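Local structure of ComZ (Thermus thermophilus, 6QVI) at residues D269-P277 and L508-P516; A399-G407 and L433-I441. The protein is a competence-associated pilin with a beta-solenoid domain on a pseudopilin-like domain, and probably serves as a DNA receptor at the pilus tip. All coordinates share one frame; numbering follows the deposited sequence.

Contact 1. Residues D269-P277 and L508-P516; sequences DLSDPPPFP and LPSLRGGKP
Pro277 meets Pro509 and Leu511 where two extended loops run antiparallel, the proline-rich 273-277 in a polyproline II-like conformation; the pairing illustrates how irregular chains can be joined by packing, with no hydrogen bond between them. The apolar part lies at this end. CG of Pro277 rests 4.0 Å from CG of Pro509, the two rings crossing at about a right angle, and touches Leu511 CD2 at the same 4.0 Å. With CG opposite its carbonyl carbon (chi1 -52°), Leu511 turns CD2 to the Pro277 ring. Ile471 of strand 469-472 packs against both residues.

Side chains also lie against backbone. The Pro274 ring is turned with its CB-CG-CD side to the carbonyl oxygen of Arg512, CD nearest at 3.1 Å from that O. Both methyls of Leu270 come up to Gly513 from one side, CD1 reaching its CA at 4.0 Å.

Leu511, Gly513 and Gly514 form backbone hydrogen bonds with Leu135, Asp133 and Ser132 respectively. Polar contact across the loops is slight: a CA-H...O approach from Gly514 to Ser271 O, and an Asp272 carboxylate lying across the Lys515 chain. There OD1 of Asp272 sits 3.6 Å from Lys515 CB but 6.0 Å from NZ, too far for a salt bridge.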
# COMPACT_ATOMS: atom_id res chain seq x y z
N ASP A 269 9.35 -7.40 -11.37
CA ASP A 269 8.54 -8.60 -11.18
C ASP A 269 7.04 -8.33 -11.12
O ASP A 269 6.34 -8.93 -10.31
CB ASP A 269 8.98 -9.30 -9.91
CG ASP A 269 8.62 -8.51 -8.69
OD1 ASP A 269 8.71 -7.25 -8.73
OD2 ASP A 269 8.26 -9.14 -7.69
N LEU A 270 6.50 -7.44 -11.94
CA LEU A 270 5.07 -7.16 -11.84
C LEU A 270 4.46 -7.00 -13.21
O LEU A 270 5.00 -6.31 -14.08
CB LEU A 270 4.79 -5.90 -11.03
CG LEU A 270 5.05 -5.79 -9.53
CD1 LEU A 270 4.74 -4.34 -8.99
CD2 LEU A 270 4.31 -6.85 -8.77
N SER A 271 3.32 -7.64 -13.40
CA SER A 271 2.42 -7.38 -14.50
C SER A 271 1.36 -6.42 -13.99
O SER A 271 1.06 -6.39 -12.80
CB SER A 271 1.80 -8.67 -15.02
OG SER A 271 1.59 -9.60 -13.97
N ASP A 272 0.86 -5.58 -14.89
CA ASP A 272 -0.09 -4.53 -14.54
C ASP A 272 0.43 -3.70 -13.36
O ASP A 272 -0.22 -3.62 -12.31
CB ASP A 272 -1.46 -5.13 -14.22
CG ASP A 272 -1.93 -6.11 -15.28
OD1 ASP A 272 -3.02 -6.71 -15.11
OD2 ASP A 272 -1.20 -6.30 -16.29
N PRO A 273 1.61 -3.13 -13.50
CA PRO A 273 2.09 -2.35 -12.39
C PRO A 273 1.48 -1.00 -12.51
O PRO A 273 1.24 -0.52 -13.60
CB PRO A 273 3.55 -2.28 -12.67
CG PRO A 273 3.61 -2.20 -14.14
CD PRO A 273 2.49 -3.02 -14.66
N PRO A 274 1.25 -0.36 -11.39
CA PRO A 274 0.64 0.95 -11.22
C PRO A 274 1.56 2.05 -11.55
O PRO A 274 2.72 1.98 -11.26
CB PRO A 274 0.40 1.00 -9.73
CG PRO A 274 1.50 0.22 -9.18
CD PRO A 274 1.68 -0.93 -10.11
N PRO A 275 1.04 3.08 -12.18
CA PRO A 275 1.81 4.26 -12.52
C PRO A 275 1.80 5.22 -11.37
O PRO A 275 1.07 5.04 -10.44
CB PRO A 275 1.01 4.83 -13.66
CG PRO A 275 -0.37 4.48 -13.31
CD PRO A 275 -0.32 3.14 -12.70
N PHE A 276 2.62 6.25 -11.43
CA PHE A 276 2.65 7.20 -10.36
C PHE A 276 1.31 7.86 -10.38
O PHE A 276 0.87 8.32 -11.39
CB PHE A 276 3.75 8.21 -10.59
CG PHE A 276 3.84 9.25 -9.54
CD1 PHE A 276 4.23 8.94 -8.30
CD2 PHE A 276 3.50 10.53 -9.82
CE1 PHE A 276 4.29 9.88 -7.33
CE2 PHE A 276 3.55 11.48 -8.86
CZ PHE A 276 3.94 11.16 -7.61
N PRO A 277 0.63 7.87 -9.25
CA PRO A 277 -0.69 8.44 -9.21
C PRO A 277 -0.65 9.93 -9.30
O PRO A 277 0.10 10.57 -8.63
CB PRO A 277 -1.22 7.98 -7.88
CG PRO A 277 -0.03 7.76 -7.06
CD PRO A 277 1.08 7.40 -7.95
N LEU A 508 -6.53 8.78 -0.20
CA LEU A 508 -5.15 8.51 -0.57
C LEU A 508 -5.11 7.40 -1.63
O LEU A 508 -6.09 6.69 -1.83
CB LEU A 508 -4.38 8.07 0.67
CG LEU A 508 -3.66 9.10 1.53
CD1 LEU A 508 -2.29 9.45 0.96
CD2 LEU A 508 -4.52 10.33 1.64
N PRO A 509 -4.02 7.26 -2.38
CA PRO A 509 -3.93 6.17 -3.35
C PRO A 509 -3.76 4.81 -2.66
O PRO A 509 -3.10 4.71 -1.62
CB PRO A 509 -2.69 6.52 -4.18
CG PRO A 509 -2.45 7.97 -3.91
CD PRO A 509 -2.90 8.21 -2.51
N SER A 510 -4.38 3.77 -3.22
CA SER A 510 -4.09 2.40 -2.77
C SER A 510 -3.48 1.63 -3.95
O SER A 510 -4.18 0.98 -4.73
CB SER A 510 -5.35 1.70 -2.17
OG SER A 510 -6.09 1.00 -3.16
N LEU A 511 -2.15 1.67 -4.04
CA LEU A 511 -1.40 1.15 -5.17
C LEU A 511 -1.33 -0.38 -5.13
O LEU A 511 -0.89 -0.96 -4.13
CB LEU A 511 0.01 1.72 -5.14
CG LEU A 511 0.11 3.25 -5.04
CD1 LEU A 511 1.55 3.79 -4.96
CD2 LEU A 511 -0.59 3.85 -6.27
N ARG A 512 -1.67 -1.01 -6.27
CA ARG A 512 -1.75 -2.47 -6.38
C ARG A 512 -0.66 -2.98 -7.32
O ARG A 512 -0.41 -2.39 -8.38
CB ARG A 512 -3.11 -2.92 -6.94
CG ARG A 512 -4.31 -2.77 -6.01
CD ARG A 512 -5.65 -3.12 -6.71
NE ARG A 512 -6.74 -2.27 -6.22
CZ ARG A 512 -8.04 -2.59 -6.22
NH1 ARG A 512 -8.44 -3.77 -6.69
NH2 ARG A 512 -8.93 -1.73 -5.74
N GLY A 513 -0.06 -4.12 -6.93
CA GLY A 513 0.95 -4.75 -7.78
C GLY A 513 0.38 -5.31 -9.08
O GLY A 513 0.98 -5.16 -10.15
N GLY A 514 -0.80 -5.93 -9.01
CA GLY A 514 -1.42 -6.46 -10.21
C GLY A 514 -2.92 -6.45 -10.04
O GLY A 514 -3.43 -6.11 -8.97
N LYS A 515 -3.63 -6.86 -11.11
CA LYS A 515 -5.09 -6.90 -11.13
C LYS A 515 -5.62 -8.18 -10.46
O LYS A 515 -5.00 -9.23 -10.58
CB LYS A 515 -5.61 -6.80 -12.57
CG LYS A 515 -6.27 -5.44 -12.85
CD LYS A 515 -6.62 -5.23 -14.32
CE LYS A 515 -7.82 -4.28 -14.45
NZ LYS A 515 -8.49 -4.37 -15.78
N PRO A 516 -6.72 -8.10 -9.71
CA PRO A 516 -7.28 -9.30 -9.07
C PRO A 516 -8.08 -10.17 -10.05
O PRO A 516 -9.01 -9.70 -10.70
CB PRO A 516 -8.16 -8.72 -7.97
CG PRO A 516 -8.60 -7.33 -8.50
CD PRO A 516 -7.44 -6.86 -9.35

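Contact 2. Residues A399-G407 and L433-I441; sequences ATLAVLKLG and LGFVAEGDI
Glu438, just past the end of strand 432-437, reaches across to Lys405 and carries on a parallel beta ladder of the solenoid by side chain where the backbone pairing stops. Its own N-H still bonds Val403 O at 3.0 Å. Extended, with CG opposite the backbone N (chi1 170°), Glu438 then brings OE2 to 2.7 Å from Lys405 N, which meets it from above the carboxylate plane. OE2 also takes a salt bridge from Arg295 of helix 294-301, a pairing that would probably favour the charged form. The aliphatic part of Lys405 crosses Glu438 at about a right angle, CG to CG 3.7 Å, while Lys405 NZ stays 5.9 Å from OE1.

Val436 belongs to the regular ladder: its N donates to Leu401 O and its O accepts from Val403 N, both nearly straight. On the sheet face it shares with Thr400 and Ala402, its CG2 lies 3.9 Å from Thr400 CG2.

Leu401 points to the other face, alongside Phe435, and the two side chains meet at a slant. CD1 of Leu401 touches ring atom CE1 of Phe435 at 3.6 Å, with Val403 and Ala437 next along this face.

The pair lies inside the stack of coils, with a parallel strand on each side: strand 374-377 bonds the far edge of 398-406, strand 451-454 continues the parallel order beyond 432-437, and Leu413 of strand 409-415 packs on Phe435.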
# COMPACT_ATOMS: atom_id res chain seq x y z
N ALA A 399 -8.74 10.65 8.06
CA ALA A 399 -9.19 11.80 7.31
C ALA A 399 -8.04 12.24 6.41
O ALA A 399 -6.92 11.74 6.52
CB ALA A 399 -9.64 12.93 8.24
N THR A 400 -8.32 13.22 5.56
CA THR A 400 -7.34 13.72 4.62
C THR A 400 -7.40 15.24 4.56
O THR A 400 -8.48 15.83 4.67
CB THR A 400 -7.58 13.17 3.21
OG1 THR A 400 -7.84 11.77 3.28
CG2 THR A 400 -6.38 13.40 2.32
N LEU A 401 -6.23 15.84 4.36
CA LEU A 401 -6.08 17.25 4.05
C LEU A 401 -5.45 17.29 2.67
O LEU A 401 -4.33 16.78 2.48
CB LEU A 401 -5.15 17.95 5.03
CG LEU A 401 -5.05 19.48 5.00
CD1 LEU A 401 -4.19 19.91 6.19
CD2 LEU A 401 -4.56 20.13 3.64
N ALA A 402 -6.11 17.95 1.73
CA ALA A 402 -5.51 18.13 0.42
C ALA A 402 -5.22 19.60 0.21
O ALA A 402 -6.07 20.46 0.47
CB ALA A 402 -6.43 17.64 -0.69
N VAL A 403 -4.02 19.89 -0.28
CA VAL A 403 -3.67 21.18 -0.83
C VAL A 403 -3.38 20.93 -2.30
O VAL A 403 -2.40 20.26 -2.64
CB VAL A 403 -2.49 21.85 -0.12
CG1 VAL A 403 -2.89 22.43 1.24
CG2 VAL A 403 -1.39 20.82 0.11
N LEU A 404 -4.24 21.44 -3.16
CA LEU A 404 -4.15 21.24 -4.60
C LEU A 404 -3.78 22.53 -5.31
O LEU A 404 -4.03 23.63 -4.81
CB LEU A 404 -5.48 20.71 -5.14
CG LEU A 404 -6.09 19.51 -4.41
CD1 LEU A 404 -7.29 19.06 -5.21
CD2 LEU A 404 -5.08 18.36 -4.22
N LYS A 405 -3.18 22.39 -6.48
CA LYS A 405 -2.90 23.58 -7.27
C LYS A 405 -4.15 24.04 -8.00
O LYS A 405 -5.00 23.24 -8.38
CB LYS A 405 -1.78 23.33 -8.29
CG LYS A 405 -0.47 22.94 -7.68
CD LYS A 405 0.59 22.88 -8.77
CE LYS A 405 1.96 22.62 -8.18
NZ LYS A 405 2.99 22.59 -9.25
N LEU A 406 -4.26 25.34 -8.18
CA LEU A 406 -5.36 25.91 -8.93
C LEU A 406 -4.79 27.06 -9.75
O LEU A 406 -4.30 28.03 -9.16
CB LEU A 406 -6.48 26.38 -8.01
CG LEU A 406 -7.78 26.75 -8.72
CD1 LEU A 406 -8.12 25.76 -9.89
CD2 LEU A 406 -8.94 26.89 -7.72
N GLY A 407 -4.80 26.92 -11.07
CA GLY A 407 -4.13 27.89 -11.93
C GLY A 407 -2.64 28.02 -11.66
O GLY A 407 -2.08 29.12 -11.75
N LEU A 433 -3.86 10.59 9.87
CA LEU A 433 -4.22 11.77 9.09
C LEU A 433 -3.33 11.77 7.86
O LEU A 433 -2.11 11.68 7.97
CB LEU A 433 -4.02 13.06 9.90
CG LEU A 433 -4.31 14.33 9.12
CD1 LEU A 433 -5.74 14.27 8.62
CD2 LEU A 433 -4.07 15.56 9.99
N GLY A 434 -3.95 11.82 6.70
CA GLY A 434 -3.23 11.77 5.45
C GLY A 434 -3.09 13.14 4.83
O GLY A 434 -3.93 14.02 5.02
N PHE A 435 -2.05 13.30 4.01
CA PHE A 435 -1.79 14.58 3.38
C PHE A 435 -1.56 14.37 1.89
O PHE A 435 -0.63 13.66 1.50
CB PHE A 435 -0.60 15.27 4.03
CG PHE A 435 -0.89 15.72 5.42
CD1 PHE A 435 -1.33 17.02 5.65
CD2 PHE A 435 -0.77 14.84 6.49
CE1 PHE A 435 -1.62 17.44 6.92
CE2 PHE A 435 -1.06 15.26 7.76
CZ PHE A 435 -1.49 16.57 7.98
N VAL A 436 -2.38 15.03 1.08
CA VAL A 436 -2.19 15.07 -0.36
C VAL A 436 -1.75 16.48 -0.68
O VAL A 436 -2.43 17.45 -0.32
CB VAL A 436 -3.46 14.68 -1.12
CG1 VAL A 436 -3.25 14.75 -2.63
CG2 VAL A 436 -3.89 13.27 -0.72
N ALA A 437 -0.58 16.61 -1.31
CA ALA A 437 -0.10 17.90 -1.78
C ALA A 437 0.25 17.76 -3.25
O ALA A 437 1.15 16.99 -3.61
CB ALA A 437 1.13 18.35 -0.97
N GLU A 438 -0.43 18.53 -4.11
CA GLU A 438 -0.14 18.44 -5.53
C GLU A 438 1.22 19.02 -5.84
O GLU A 438 1.83 18.66 -6.86
CB GLU A 438 -1.25 19.14 -6.34
CG GLU A 438 -0.95 19.31 -7.83
CD GLU A 438 -2.18 19.77 -8.68
OE1 GLU A 438 -2.09 19.68 -9.94
OE2 GLU A 438 -3.21 20.20 -8.11
N GLY A 439 1.73 19.89 -4.98
CA GLY A 439 3.02 20.50 -5.20
C GLY A 439 4.06 19.78 -4.37
O GLY A 439 4.19 18.55 -4.46
N ASP A 440 4.81 20.53 -3.56
CA ASP A 440 5.91 20.01 -2.76
C ASP A 440 5.53 19.89 -1.29
O ASP A 440 4.63 20.57 -0.79
CB ASP A 440 7.12 20.92 -2.89
CG ASP A 440 7.71 20.93 -4.28
OD1 ASP A 440 7.18 20.23 -5.18
OD2 ASP A 440 8.70 21.67 -4.49
N ILE A 441 6.27 19.03 -0.58
CA ILE A 441 6.16 18.89 0.87
C ILE A 441 7.54 19.07 1.48
O ILE A 441 8.49 18.38 1.10
CB ILE A 441 5.59 17.53 1.31
CG1 ILE A 441 4.13 17.41 0.92
CG2 ILE A 441 5.75 17.36 2.83
CD1 ILE A 441 3.49 16.33 1.64

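Overall arrangement
Contact 2 is nested along the chain inside the loop that contact 1 closes, and their centres lie 21 Å apart. Contact 2 is ladder within the beta-solenoid, whereas contact 1 pairs a loop following strand 265-266 with the chain that leads out of the solenoid into strand 517-529, part of the antiparallel sheet of what is probably the pseudopilin-like domain. The two meet at Leu508, whose CD2 packs 3.7 Å from Thr400 CG2 and also against Val436. Tyr453 of strand 451-454 touches both regions, through Val436 and a weak hydrogen bond from its OH to Pro277 O. The exit segment thus lies against the solenoid wall on its way to the other domain.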